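Long-range contacts in N-terminal domain of PorA (28-171) (Porphyromonas gingivalis ATCC 33277, PDB 6KJK), which is the N-terminal domain of a type IX secretion system cargo protein that carries a conserved C-terminal domain and impacts PorXY-SigP signalling: residues Glu32-Lys37 with Phe131-Gly136; Ile48-Lys53 with Phe111-Glu116; Phe65-Gly70 with Glu90-Arg95. All coordinates share one frame; numbering follows the deposited sequence. Where two conformers were deposited one is given.

Contact 1: Glu32-Lys37 with Phe131-Gly136; sequences EEMKFK and FKYKGG
Glu32 meets Tyr133 because its chain bends at CG (chi2 -75°), while Tyr133 sets its ring anti to its own backbone N (chi1 175°). The Glu32 chain comes in roughly perpendicular to that of Tyr133. Tyr133 OH donates to Glu32 OE2 over 2.6 Å, on the anti side of the carboxylate and 17° out of its plane. Lys134 lays its CG over the centre of one face of the Tyr133 ring. Its ammonium is too far for a salt bridge, with NZ 4.2 Å from Glu32 OE2. A water spans that gap, giving a hydrogen to Glu32 OE2 and taking one from Lys134 NZ.

Deeper in, Met34 and Phe131 run alongside each other, pointing opposite ways. Met34 CB lies 3.4 Å from Phe131 CD1, and Met34 SD packs against the CB atoms of Phe131 and Tyr133. Phe36 adds its CB, 4.1 Å from Phe131 CZ. The backbone N of Phe36 sits at the edge of the Phe131 ring. Beyond Tyr133 the chain reverses in a type I' turn.

Strands 31-42 and 125-133 belong to different sheets that pack face to face. Side chains do most of the work; no backbone hydrogen bond joins the segments. Glu32 OE1 bonds Thr27; Ser101 O is a further partner of both Tyr133 OH and Lys134 NZ. The buried carboxylate thus has partners on both oxygens, and the nearby ammonium probably favours its charged form.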
ATOM      1  N   GLU A  32      17.673  -0.516   3.833  1.00 23.14           N
ATOM      2  CA  GLU A  32      17.029  -1.061   2.645  1.00 17.96           C
ATOM      3  C   GLU A  32      15.689  -0.376   2.428  1.00 16.62           C
ATOM      4  O   GLU A  32      15.013   0.002   3.393  1.00 16.96           O
ATOM      5  CB  GLU A  32      16.757  -2.554   2.809  1.00 18.48           C
ATOM      6  CG  GLU A  32      17.974  -3.380   3.248  1.00 22.47           C
ATOM      7  CD  GLU A  32      18.979  -3.612   2.127  1.00 24.30           C
ATOM      8  OE1 GLU A  32      19.073  -2.766   1.219  1.00 24.81           O
ATOM      9  OE2 GLU A  32      19.678  -4.650   2.169  1.00 25.31           O
ATOM     10  N   GLU A  33      15.286  -0.257   1.168  1.00 16.58           N
ATOM     11  CA  GLU A  33      13.965   0.266   0.835  1.00 16.73           C
ATOM     12  C   GLU A  33      13.311  -0.665  -0.167  1.00 15.73           C
ATOM     13  O   GLU A  33      13.948  -1.068  -1.148  1.00 16.91           O
ATOM     14  CB  GLU A  33      14.028   1.687   0.270  1.00 20.98           C
ATOM     15  CG  GLU A  33      12.648   2.311   0.075  1.00 25.56           C
ATOM     16  CD  GLU A  33      12.682   3.669  -0.588  1.00 36.32           C
ATOM     17  OE1 GLU A  33      12.366   3.746  -1.798  1.00 39.10           O
ATOM     18  OE2 GLU A  33      12.998   4.658   0.107  1.00 45.18           O
ATOM     19  N   MET A  34      12.053  -1.022   0.085  1.00 12.86           N
ATOM     20  CA  MET A  34      11.225  -1.768  -0.847  1.00 12.81           C
ATOM     21  C   MET A  34       9.977  -0.947  -1.113  1.00 12.39           C
ATOM     22  O   MET A  34       9.504  -0.217  -0.233  1.00 12.92           O
ATOM     23  CB  MET A  34      10.856  -3.134  -0.268  1.00 12.78           C
ATOM     24  CG  MET A  34      12.116  -3.911   0.090  1.00 13.28           C
ATOM     25  SD  MET A  34      11.840  -5.556   0.753  1.00 13.91           S
ATOM     26  CE  MET A  34      11.334  -6.412  -0.742  1.00 15.14           C
ATOM     27  N   LYS A  35       9.432  -1.034  -2.325  1.00 11.93           N
ATOM     28  CA  LYS A  35       8.316  -0.162  -2.672  1.00 11.89           C
ATOM     29  C   LYS A  35       7.245  -0.899  -3.446  1.00 13.41           C
ATOM     30  O   LYS A  35       7.538  -1.554  -4.453  1.00 15.47           O
ATOM     31  CB  LYS A  35       8.807   1.028  -3.476  1.00 16.53           C
ATOM     32  CG  LYS A  35       7.712   1.985  -3.879  1.00 21.80           C
ATOM     33  CD  LYS A  35       8.329   3.035  -4.775  1.00 33.01           C
ATOM     34  CE  LYS A  35       7.771   4.410  -4.513  1.00 43.41           C
ATOM     35  NZ  LYS A  35       7.808   5.257  -5.746  1.00 46.77           N
ATOM     36  N   PHE A  36       6.004  -0.755  -3.005  1.00 11.07           N
ATOM     37  CA  PHE A  36       4.822  -1.156  -3.756  1.00 12.01           C
ATOM     38  C   PHE A  36       4.247   0.063  -4.451  1.00 10.86           C
ATOM     39  O   PHE A  36       4.166   1.147  -3.866  1.00 10.94           O
ATOM     40  CB  PHE A  36       3.775  -1.707  -2.775  1.00 11.55           C
ATOM     41  CG  PHE A  36       2.409  -1.863  -3.366  1.00 10.99           C
ATOM     42  CD1 PHE A  36       2.052  -3.031  -4.006  1.00 12.62           C
ATOM     43  CD2 PHE A  36       1.485  -0.845  -3.318  1.00 12.12           C
ATOM     44  CE1 PHE A  36       0.807  -3.178  -4.561  1.00 13.22           C
ATOM     45  CE2 PHE A  36       0.236  -0.983  -3.880  1.00 14.31           C
ATOM     46  CZ  PHE A  36      -0.108  -2.166  -4.495  1.00 13.30           C
ATOM     47  N   LYS A  37       3.865  -0.117  -5.712  1.00 11.26           N
ATOM     48  CA  LYS A  37       3.253   0.949  -6.494  1.00 11.08           C
ATOM     49  C   LYS A  37       2.016   0.411  -7.194  1.00 10.15           C
ATOM     50  O   LYS A  37       2.051  -0.674  -7.788  1.00 12.25           O
ATOM     51  CB  LYS A  37       4.214   1.502  -7.574  1.00 13.87           C
ATOM     52  CG  LYS A  37       5.319   2.414  -7.027  1.00 27.66           C
ATOM     53  CD  LYS A  37       6.295   2.765  -8.148  1.00 32.08           C
ATOM     54  CE  LYS A  37       5.607   3.651  -9.177  1.00 37.52           C
ATOM     55  NZ  LYS A  37       6.570   4.516  -9.919  1.00 42.05           N
ATOM     56  N   PHE A 131       6.341  -7.723   1.506  1.00 12.77           N
ATOM     57  CA  PHE A 131       7.697  -7.371   1.130  1.00 12.07           C
ATOM     58  C   PHE A 131       8.581  -8.525   1.564  1.00 12.72           C
ATOM     59  O   PHE A 131       8.899  -8.660   2.746  1.00 13.23           O
ATOM     60  CB  PHE A 131       8.107  -6.093   1.849  1.00 11.75           C
ATOM     61  CG  PHE A 131       7.326  -4.861   1.406  1.00 11.22           C
ATOM     62  CD1 PHE A 131       7.635  -4.235   0.199  1.00 13.21           C
ATOM     63  CD2 PHE A 131       6.290  -4.333   2.156  1.00 12.53           C
ATOM     64  CE1 PHE A 131       6.950  -3.101  -0.231  1.00 14.23           C
ATOM     65  CE2 PHE A 131       5.620  -3.193   1.733  1.00 12.07           C
ATOM     66  CZ  PHE A 131       5.950  -2.572   0.540  1.00 11.28           C
ATOM     67  N   LYS A 132       8.962  -9.369   0.619  1.00 12.48           N
ATOM     68  CA  LYS A 132       9.780 -10.553   0.899  1.00 14.43           C
ATOM     69  C   LYS A 132      11.235 -10.186   0.637  1.00 16.65           C
ATOM     70  O   LYS A 132      11.712 -10.222  -0.507  1.00 18.07           O
ATOM     71  CB  LYS A 132       9.317 -11.739   0.066  1.00 16.27           C
ATOM     72  CG  LYS A 132       7.930 -12.194   0.423  1.00 18.97           C
ATOM     73  CD  LYS A 132       7.545 -13.448  -0.326  1.00 28.07           C
ATOM     74  CE  LYS A 132       6.157 -13.897   0.063  1.00 26.52           C
ATOM     75  NZ  LYS A 132       5.703 -15.047  -0.767  1.00 36.09           N
ATOM     76  N   TYR A 133      11.935  -9.815   1.701  1.00 15.76           N
ATOM     77  CA  TYR A 133      13.328  -9.399   1.639  1.00 16.07           C
ATOM     78  C   TYR A 133      14.237 -10.624   1.720  1.00 18.74           C
ATOM     79  O   TYR A 133      14.144 -11.412   2.670  1.00 19.08           O
ATOM     80  CB  TYR A 133      13.621  -8.493   2.825  1.00 17.79           C
ATOM     81  CG  TYR A 133      15.045  -8.046   2.994  1.00 17.17           C
ATOM     82  CD1 TYR A 133      15.637  -7.182   2.084  1.00 19.03           C
ATOM     83  CD2 TYR A 133      15.799  -8.471   4.102  1.00 19.16           C
ATOM     84  CE1 TYR A 133      16.938  -6.734   2.263  1.00 20.73           C
ATOM     85  CE2 TYR A 133      17.094  -8.035   4.289  1.00 19.74           C
ATOM     86  CZ  TYR A 133      17.664  -7.177   3.377  1.00 22.08           C
ATOM     87  OH  TYR A 133      18.954  -6.751   3.597  1.00 23.12           O
ATOM     88  N   LYS A 134      15.115 -10.776   0.727  1.00 19.32           N
ATOM     89  CA  LYS A 134      16.124 -11.849   0.704  1.00 19.38           C
ATOM     90  C   LYS A 134      15.505 -13.212   1.000  1.00 21.64           C
ATOM     91  O   LYS A 134      15.972 -13.969   1.858  1.00 23.82           O
ATOM     92  CB  LYS A 134      17.301 -11.540   1.632  1.00 20.94           C
ATOM     93  CG  LYS A 134      18.090 -10.322   1.227  1.00 20.32           C
ATOM     94  CD  LYS A 134      19.328 -10.096   2.088  1.00 21.94           C
ATOM     95  CE  LYS A 134      20.127  -8.899   1.589  1.00 23.70           C
ATOM     96  NZ  LYS A 134      21.270  -8.503   2.447  1.00 28.19           N
ATOM     97  N   GLY A 135      14.430 -13.518   0.288  1.00 22.48           N
ATOM     98  CA  GLY A 135      13.754 -14.785   0.391  1.00 25.89           C
ATOM     99  C   GLY A 135      12.551 -14.780   1.306  1.00 24.52           C
ATOM    100  O   GLY A 135      11.728 -15.694   1.225  1.00 29.04           O
ATOM    101  N   GLY A 136      12.423 -13.773   2.169  1.00 23.32           N
ATOM    102  CA  GLY A 136      11.280 -13.675   3.045  1.00 21.42           C
ATOM    103  C   GLY A 136      11.448 -14.367   4.371  1.00 23.43           C
ATOM    104  O   GLY A 136      10.528 -14.308   5.197  1.00 25.17           O
TER
HETATM  105  O   HOH W   1      21.992  -6.033   1.412  1.00 33.22           O

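Contact 2: Ile48-Lys53 with Phe111-Glu116; sequences INVIGK and FSCFPE
Ile51 pairs with Phe114, and Lys53 with Ser112, as hydrogen-bonded pairs of two antiparallel strands. Phe114 N donates to Ile51 O at 2.8 Å, nearly straight at 171°. Ile51 N returns a bond to Phe114 O. Lys53 and Ser112 exchange a similar pair, with Lys53 N 2.9 Å from Ser112 O. Val50 with Pro115 and Gly52 with Cys113 are the non-hydrogen-bonded pairs. Here CA-H groups approach carbonyls instead, as Cys113 CA does to Ile51 O at 3.5 Å.

At the outer end the polar bonds are less regular. Glu116 N reaches Asn49 O from above the carbonyl plane, at 3.2 Å. A water gives a hydrogen to the same oxygen and accepts one from the same N-H. The Asn49 and Glu116 side chains run alongside one another in the same direction. Asn49 ND2 donates to Glu116 OE1 at 3.3 Å, within its own amide plane but from above the carboxylate plane.

The apolar contacts lie on both faces. In the conformer given, Cys113 SG lies 3.4 Å from Val50 CB, a contact to be taken with caution. Further along the same face, Phe111 CE1 rests 3.5 Å from Gly52 CA. On the other face Lys53, its CG beside the backbone N (chi1 -57°), runs its extended chain across Phe114, with CG 3.9 Å from Phe114 CD1. Its ammonium is too far from the ring for more than a weak cation-pi attraction.

The two are inner strands of a mixed sheet. Strand 83-85 flanks 48-58 through backbone hydrogen bonding between Val50 and Val83, and strand 125-133 flanks 105-115 likewise, between Phe111 and Val127. Cys113 also touches Val40 of strand 31-42, in the facing sheet.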
ATOM      1  N   ILE A  48     -15.999   9.540  -6.512  1.00 14.90           N
ATOM      2  CA  ILE A  48     -16.251   9.147  -5.133  1.00 16.30           C
ATOM      3  C   ILE A  48     -15.097   9.637  -4.273  1.00 15.21           C
ATOM      4  O   ILE A  48     -13.934   9.622  -4.698  1.00 16.69           O
ATOM      5  CB  ILE A  48     -16.460   7.614  -5.012  1.00 17.45           C
ATOM      6  CG1 ILE A  48     -16.813   7.185  -3.593  1.00 20.98           C
ATOM      7  CG2 ILE A  48     -15.264   6.843  -5.512  1.00 18.43           C
ATOM      8  CD1 ILE A  48     -17.088   5.690  -3.518  1.00 24.54           C
ATOM      9  N   ASN A  49     -15.412  10.070  -3.063  1.00 13.77           N
ATOM     10  CA  ASN A  49     -14.394  10.443  -2.096  1.00 12.77           C
ATOM     11  C   ASN A  49     -14.061   9.242  -1.234  1.00 14.04           C
ATOM     12  O   ASN A  49     -14.957   8.595  -0.680  1.00 16.11           O
ATOM     13  CB  ASN A  49     -14.893  11.586  -1.210  1.00 13.99           C
ATOM     14  CG  ASN A  49     -14.909  12.920  -1.935  1.00 15.25           C
ATOM     15  OD1 ASN A  49     -14.469  13.023  -3.070  1.00 15.69           O
ATOM     16  ND2 ASN A  49     -15.367  13.954  -1.254  1.00 18.18           N
ATOM     17  N   VAL A  50     -12.777   8.938  -1.129  1.00 11.96           N
ATOM     18  CA  VAL A  50     -12.315   7.787  -0.371  1.00 13.28           C
ATOM     19  C   VAL A  50     -11.188   8.193   0.571  1.00 12.59           C
ATOM     20  O   VAL A  50     -10.570   9.253   0.438  1.00 12.23           O
ATOM     21  CB  VAL A  50     -11.874   6.638  -1.286  1.00 13.72           C
ATOM     22  CG1 VAL A  50     -13.002   6.221  -2.217  1.00 16.06           C
ATOM     23  CG2 VAL A  50     -10.685   7.038  -2.126  1.00 16.43           C
ATOM     24  N   ILE A  51     -10.902   7.306   1.527  1.00 13.75           N
ATOM     25  CA  ILE A  51      -9.702   7.400   2.346  1.00 13.73           C
ATOM     26  C   ILE A  51      -8.969   6.073   2.227  1.00 14.11           C
ATOM     27  O   ILE A  51      -9.616   5.010   2.209  1.00 16.75           O
ATOM     28  CB  ILE A  51     -10.054   7.676   3.820  1.00 15.43           C
ATOM     29  CG1 ILE A  51     -10.716   9.033   3.977  1.00 19.54           C
ATOM     30  CG2 ILE A  51      -8.839   7.595   4.715  1.00 19.87           C
ATOM     31  CD1 ILE A  51     -11.400   9.189   5.322  1.00 26.92           C
ATOM     32  N   GLY A  52      -7.654   6.129   2.129  1.00 11.31           N
ATOM     33  CA  GLY A  52      -6.817   4.923   2.088  1.00 11.80           C
ATOM     34  C   GLY A  52      -6.200   4.691   3.458  1.00 11.57           C
ATOM     35  O   GLY A  52      -5.753   5.633   4.103  1.00 11.88           O
ATOM     36  N   LYS A  53      -6.235   3.437   3.902  1.00 11.43           N
ATOM     37  CA  LYS A  53      -5.726   3.086   5.226  1.00 11.72           C
ATOM     38  C   LYS A  53      -4.861   1.848   5.152  1.00  9.99           C
ATOM     39  O   LYS A  53      -5.233   0.851   4.521  1.00 10.54           O
ATOM     40  CB  LYS A  53      -6.850   2.821   6.229  1.00 14.81           C
ATOM     41  CG  LYS A  53      -7.814   3.972   6.406  1.00 19.10           C
ATOM     42  CD  LYS A  53      -8.652   3.782   7.646  1.00 21.29           C
ATOM     43  CE  LYS A  53      -9.744   4.853   7.719  1.00 30.20           C
ATOM     44  NZ  LYS A  53     -10.506   4.767   9.004  1.00 37.06           N
ATOM     45  N   PHE A 111      -3.692  -2.778   2.738  1.00  9.63           N
ATOM     46  CA  PHE A 111      -4.203  -1.456   2.409  1.00  9.93           C
ATOM     47  C   PHE A 111      -5.648  -1.631   1.980  1.00  8.72           C
ATOM     48  O   PHE A 111      -5.944  -2.474   1.105  1.00 10.49           O
ATOM     49  CB  PHE A 111      -3.394  -0.838   1.273  1.00 10.77           C
ATOM     50  CG  PHE A 111      -3.995   0.437   0.751  1.00 10.61           C
ATOM     51  CD1 PHE A 111      -3.721   1.664   1.355  1.00 10.68           C
ATOM     52  CD2 PHE A 111      -4.873   0.405  -0.321  1.00 10.85           C
ATOM     53  CE1 PHE A 111      -4.288   2.846   0.851  1.00 11.85           C
ATOM     54  CE2 PHE A 111      -5.457   1.571  -0.819  1.00 12.66           C
ATOM     55  CZ  PHE A 111      -5.148   2.776  -0.236  1.00 12.93           C
ATOM     56  N   SER A 112      -6.536  -0.799   2.509  1.00  9.21           N
ATOM     57  CA  SER A 112      -7.898  -0.745   1.997  1.00 10.58           C
ATOM     58  C   SER A 112      -8.325   0.680   1.736  1.00 11.04           C
ATOM     59  O   SER A 112      -7.949   1.615   2.442  1.00 11.27           O
ATOM     60  CB  SER A 112      -8.915  -1.357   2.976  1.00 12.51           C
ATOM     61  OG  SER A 112      -8.657  -2.737   3.169  1.00 13.82           O
ATOM     62  N   CYS A 113      -9.185   0.800   0.749  1.00 12.56           N
ATOM     63  CA  CYS A 113      -9.876   2.035   0.416  0.54 14.57           C
ATOM     64  C   CYS A 113     -11.245   2.004   1.095  1.00 15.64           C
ATOM     65  O   CYS A 113     -11.969   1.015   0.962  1.00 18.72           O
ATOM     66  CB  CYS A 113     -10.059   2.056  -1.112  0.54 17.32           C
ATOM     67  SG  CYS A 113     -10.482   3.587  -1.893  0.54 14.82           S
ATOM     68  N   PHE A 114     -11.592   3.065   1.805  1.00 14.19           N
ATOM     69  CA  PHE A 114     -12.892   3.147   2.438  1.00 15.77           C
ATOM     70  C   PHE A 114     -13.632   4.359   1.897  1.00 19.51           C
ATOM     71  O   PHE A 114     -13.003   5.367   1.534  1.00 17.07           O
ATOM     72  CB  PHE A 114     -12.726   3.392   3.934  1.00 18.13           C
ATOM     73  CG  PHE A 114     -12.168   2.226   4.680  1.00 16.05           C
ATOM     74  CD1 PHE A 114     -10.786   2.011   4.765  1.00 15.97           C
ATOM     75  CD2 PHE A 114     -13.021   1.354   5.343  1.00 22.13           C
ATOM     76  CE1 PHE A 114     -10.287   0.934   5.484  1.00 16.55           C
ATOM     77  CE2 PHE A 114     -12.511   0.282   6.062  1.00 24.96           C
ATOM     78  CZ  PHE A 114     -11.139   0.085   6.122  1.00 19.23           C
ATOM     79  N   PRO A 115     -14.963   4.315   1.859  1.00 21.15           N
ATOM     80  CA  PRO A 115     -15.715   5.548   1.646  1.00 21.80           C
ATOM     81  C   PRO A 115     -15.324   6.542   2.717  1.00 23.66           C
ATOM     82  O   PRO A 115     -14.921   6.177   3.826  1.00 25.84           O
ATOM     83  CB  PRO A 115     -17.175   5.113   1.820  1.00 25.67           C
ATOM     84  CG  PRO A 115     -17.167   3.625   1.708  1.00 28.71           C
ATOM     85  CD  PRO A 115     -15.844   3.201   2.252  1.00 22.21           C
ATOM     86  N   GLU A 116     -15.428   7.815   2.358  1.00 25.54           N
ATOM     87  CA  GLU A 116     -15.071   8.921   3.227  1.00 29.50           C
ATOM     88  C   GLU A 116     -15.420   8.691   4.697  1.00 37.00           C
ATOM     89  O   GLU A 116     -14.660   9.085   5.591  1.00 37.00           O
ATOM     90  CB  GLU A 116     -15.775  10.174   2.725  1.00 29.61           C
ATOM     91  CG  GLU A 116     -14.886  11.320   2.754  1.00 32.21           C
ATOM     92  CD  GLU A 116     -15.627  12.581   2.579  1.00 18.40           C
ATOM     93  OE1 GLU A 116     -16.383  12.750   1.592  1.00 22.25           O
ATOM     94  OE2 GLU A 116     -15.456  13.394   3.481  1.00 27.92           O
TER
HETATM   95  O   HOH W   2     -17.521   8.206   0.137  1.00 28.90           O

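Contact 3: Phe65-Gly70 with Glu90-Arg95; sequences FALCFG and EPLSLR
Antiparallel strands 64-69 and 90-99 pair here at one side of a curled sheet, and Cys68 in this pairing forms the disulfide with Cys72. Ala66 with Arg95 and Cys68 with Ser93 are hydrogen-bonded pairs. Cys68 N donates to Ser93 O at 2.9 Å, almost straight at 177°. Ala66 N also reaches Arg95 O at 2.9 Å, but more bent, at 139°.

Ser93 OG stands between its backbone N and carbonyl carbon (chi1 66°), which brings it 3.2 Å from Cys68 CB. The sulfur lies at the edge of the Arg95 guanidinium, with Cys68 SG 4.0 Å from Arg95 NH1. One water links Ala66 O, Ser93 OG and Arg95 NH1.

Leucines and phenylalanines fill the other face. Leu94 CD1 packs 3.8 Å from Phe65 CD1, and Leu92 CD1 lies 3.9 Å from Leu67 CD1; both pairs meet at a slant. At the far end the Glu90 chain bends, and its CG comes 3.6 Å from Phe69 CE1. A second water takes a hydrogen from Gly70 N and gives one to Pro91 O.

On its other edge, strand 90-99 pairs with strand 31-42, with backbone hydrogen bonding between Leu94 and Phe36. The apolar face looks onto the second sheet. Leu67 and Leu92 touch Phe111 of strand 105-115, while Phe69 touches Val50 of strand 48-58 and Val83 of strand 83-85.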
ATOM      1  N   PHE A  65       7.215   2.372   7.614  1.00 10.71           N
ATOM      2  CA  PHE A  65       6.555   2.448   6.315  1.00 10.03           C
ATOM      3  C   PHE A  65       6.169   3.882   6.004  1.00 10.10           C
ATOM      4  O   PHE A  65       6.081   4.740   6.894  1.00 12.24           O
ATOM      5  CB  PHE A  65       5.329   1.514   6.232  1.00 10.85           C
ATOM      6  CG  PHE A  65       4.167   1.912   7.106  1.00  9.76           C
ATOM      7  CD1 PHE A  65       3.199   2.799   6.622  1.00 10.85           C
ATOM      8  CD2 PHE A  65       4.010   1.364   8.397  1.00 10.97           C
ATOM      9  CE1 PHE A  65       2.114   3.146   7.411  1.00 12.34           C
ATOM     10  CE2 PHE A  65       2.903   1.691   9.148  1.00 12.86           C
ATOM     11  CZ  PHE A  65       1.980   2.588   8.687  1.00 12.14           C
ATOM     12  N   ALA A  66       5.888   4.147   4.733  1.00  9.83           N
ATOM     13  CA  ALA A  66       5.482   5.479   4.272  1.00 11.25           C
ATOM     14  C   ALA A  66       4.452   5.281   3.179  1.00 10.20           C
ATOM     15  O   ALA A  66       4.750   4.714   2.122  1.00 10.58           O
ATOM     16  CB  ALA A  66       6.657   6.303   3.736  1.00 13.05           C
ATOM     17  N   LEU A  67       3.248   5.730   3.448  1.00  8.58           N
ATOM     18  CA  LEU A  67       2.123   5.651   2.523  1.00  9.73           C
ATOM     19  C   LEU A  67       2.019   6.924   1.695  1.00 10.62           C
ATOM     20  O   LEU A  67       2.046   8.032   2.241  1.00 11.57           O
ATOM     21  CB  LEU A  67       0.858   5.507   3.369  1.00 11.06           C
ATOM     22  CG  LEU A  67      -0.467   5.485   2.619  1.00 10.31           C
ATOM     23  CD1 LEU A  67      -0.548   4.255   1.704  1.00 13.85           C
ATOM     24  CD2 LEU A  67      -1.623   5.476   3.594  1.00 13.92           C
ATOM     25  N   CYS A  68       1.840   6.782   0.383  1.00  9.36           N
ATOM     26  CA  CYS A  68       1.483   7.916  -0.458  1.00  9.73           C
ATOM     27  C   CYS A  68       0.165   7.608  -1.140  1.00 10.34           C
ATOM     28  O   CYS A  68       0.074   6.662  -1.923  1.00 11.09           O
ATOM     29  CB  CYS A  68       2.536   8.155  -1.531  1.00 12.37           C
ATOM     30  SG  CYS A  68       4.172   8.665  -0.924  1.00 15.02           S
ATOM     31  N   PHE A  69      -0.849   8.411  -0.868  1.00  9.59           N
ATOM     32  CA  PHE A  69      -2.128   8.293  -1.563  1.00  9.85           C
ATOM     33  C   PHE A  69      -2.796   9.650  -1.418  1.00 10.71           C
ATOM     34  O   PHE A  69      -3.210  10.005  -0.308  1.00 11.88           O
ATOM     35  CB  PHE A  69      -2.957   7.194  -0.919  1.00 11.49           C
ATOM     36  CG  PHE A  69      -4.244   6.970  -1.608  1.00  9.51           C
ATOM     37  CD1 PHE A  69      -4.274   6.534  -2.925  1.00 11.11           C
ATOM     38  CD2 PHE A  69      -5.449   7.174  -0.957  1.00 11.92           C
ATOM     39  CE1 PHE A  69      -5.484   6.372  -3.596  1.00 12.72           C
ATOM     40  CE2 PHE A  69      -6.661   6.985  -1.611  1.00 13.05           C
ATOM     41  CZ  PHE A  69      -6.673   6.563  -2.914  1.00 13.91           C
ATOM     42  N   GLY A  70      -2.842  10.426  -2.487  1.00 11.70           N
ATOM     43  CA  GLY A  70      -3.293  11.823  -2.404  1.00 12.29           C
ATOM     44  C   GLY A  70      -2.211  12.729  -1.853  1.00 11.68           C
ATOM     45  O   GLY A  70      -1.922  13.771  -2.455  1.00 13.26           O
ATOM     46  N   GLU A  90      -5.848   7.181  -9.055  1.00 13.82           N
ATOM     47  CA  GLU A  90      -4.980   7.901  -8.167  1.00 12.43           C
ATOM     48  C   GLU A  90      -3.776   7.022  -7.828  1.00 11.60           C
ATOM     49  O   GLU A  90      -3.957   5.890  -7.344  1.00 11.77           O
ATOM     50  CB  GLU A  90      -5.704   8.269  -6.902  1.00 13.65           C
ATOM     51  CG  GLU A  90      -4.850   9.071  -5.931  1.00 14.45           C
ATOM     52  CD  GLU A  90      -4.568  10.503  -6.408  1.00 15.03           C
ATOM     53  OE1 GLU A  90      -4.670  10.782  -7.623  1.00 18.72           O
ATOM     54  OE2 GLU A  90      -4.226  11.335  -5.534  1.00 19.13           O
ATOM     55  N   PRO A  91      -2.561   7.499  -8.023  1.00 10.10           N
ATOM     56  CA  PRO A  91      -1.396   6.685  -7.636  1.00 10.66           C
ATOM     57  C   PRO A  91      -1.405   6.340  -6.157  1.00  9.76           C
ATOM     58  O   PRO A  91      -1.811   7.130  -5.300  1.00 10.17           O
ATOM     59  CB  PRO A  91      -0.201   7.592  -7.973  1.00 11.34           C
ATOM     60  CG  PRO A  91      -0.726   8.488  -9.060  1.00 12.88           C
ATOM     61  CD  PRO A  91      -2.168   8.729  -8.740  1.00 12.47           C
ATOM     62  N   LEU A  92      -0.914   5.152  -5.863  1.00  9.81           N
ATOM     63  CA  LEU A  92      -0.805   4.607  -4.530  1.00  8.94           C
ATOM     64  C   LEU A  92       0.585   4.019  -4.397  1.00 10.20           C
ATOM     65  O   LEU A  92       1.011   3.228  -5.245  1.00 10.68           O
ATOM     66  CB  LEU A  92      -1.823   3.463  -4.375  1.00 10.36           C
ATOM     67  CG  LEU A  92      -1.694   2.608  -3.129  1.00  9.22           C
ATOM     68  CD1 LEU A  92      -1.876   3.435  -1.839  1.00 12.09           C
ATOM     69  CD2 LEU A  92      -2.699   1.462  -3.213  1.00 12.13           C
ATOM     70  N   SER A  93       1.300   4.378  -3.344  1.00  8.84           N
ATOM     71  CA  SER A  93       2.569   3.718  -3.096  1.00  9.85           C
ATOM     72  C   SER A  93       2.751   3.455  -1.611  1.00  9.65           C
ATOM     73  O   SER A  93       2.219   4.171  -0.752  1.00  9.54           O
ATOM     74  CB  SER A  93       3.767   4.468  -3.648  1.00 12.49           C
ATOM     75  OG  SER A  93       3.954   5.687  -2.990  1.00 14.67           O
ATOM     76  N   LEU A  94       3.531   2.425  -1.315  1.00  9.38           N
ATOM     77  CA  LEU A  94       3.894   2.108   0.059  1.00  9.01           C
ATOM     78  C   LEU A  94       5.364   1.743   0.072  1.00  9.63           C
ATOM     79  O   LEU A  94       5.769   0.803  -0.623  1.00 10.99           O
ATOM     80  CB  LEU A  94       3.047   0.933   0.573  1.00  9.88           C
ATOM     81  CG  LEU A  94       3.297   0.499   2.015  1.00 10.06           C
ATOM     82  CD1 LEU A  94       2.925   1.607   2.972  1.00 10.93           C
ATOM     83  CD2 LEU A  94       2.514  -0.781   2.333  1.00 12.67           C
ATOM     84  N   ARG A  95       6.154   2.480   0.827  1.00 10.68           N
ATOM     85  CA  ARG A  95       7.573   2.232   0.931  1.00 10.62           C
ATOM     86  C   ARG A  95       7.850   1.635   2.302  1.00 11.76           C
ATOM     87  O   ARG A  95       7.354   2.134   3.325  1.00 13.68           O
ATOM     88  CB  ARG A  95       8.310   3.557   0.808  1.00 12.98           C
ATOM     89  CG  ARG A  95       8.426   4.082  -0.608  1.00 20.19           C
ATOM     90  CD  ARG A  95       9.045   5.478  -0.545  1.00 26.78           C
ATOM     91  NE  ARG A  95       9.536   6.004  -1.820  1.00 39.61           N
ATOM     92  CZ  ARG A  95       8.818   6.767  -2.639  1.00 44.15           C
ATOM     93  NH1 ARG A  95       7.556   7.064  -2.339  1.00 44.75           N
ATOM     94  NH2 ARG A  95       9.349   7.215  -3.772  1.00 50.84           N
TER
HETATM   95  O   HOH W   3       5.422   5.494  -0.546  1.00 15.81           O
HETATM   96  O   HOH W   4      -1.283   9.693  -4.812  1.00 16.64           O

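The three contacts are nested along the chain: contact 3 lies within the loop closed by contact 2, which lies within that closed by contact 1. Contact 3 pairs two strands within one sheet, and contact 2 two strands within the other. Contact 1 bridges them, from strand 31-42 of the first to strand 125-133 of the second. Contacts 1 and 2 sit on opposite sides of the chain's centre, their own centres 24 Å apart. Contact 3 lies between, 15 Å from contact 1 and 13 Å from contact 2, centre to centre, and touches both. The domain thus has no helix and is consistent with a beta sandwich, its two sheets facing each other across a shared apolar core.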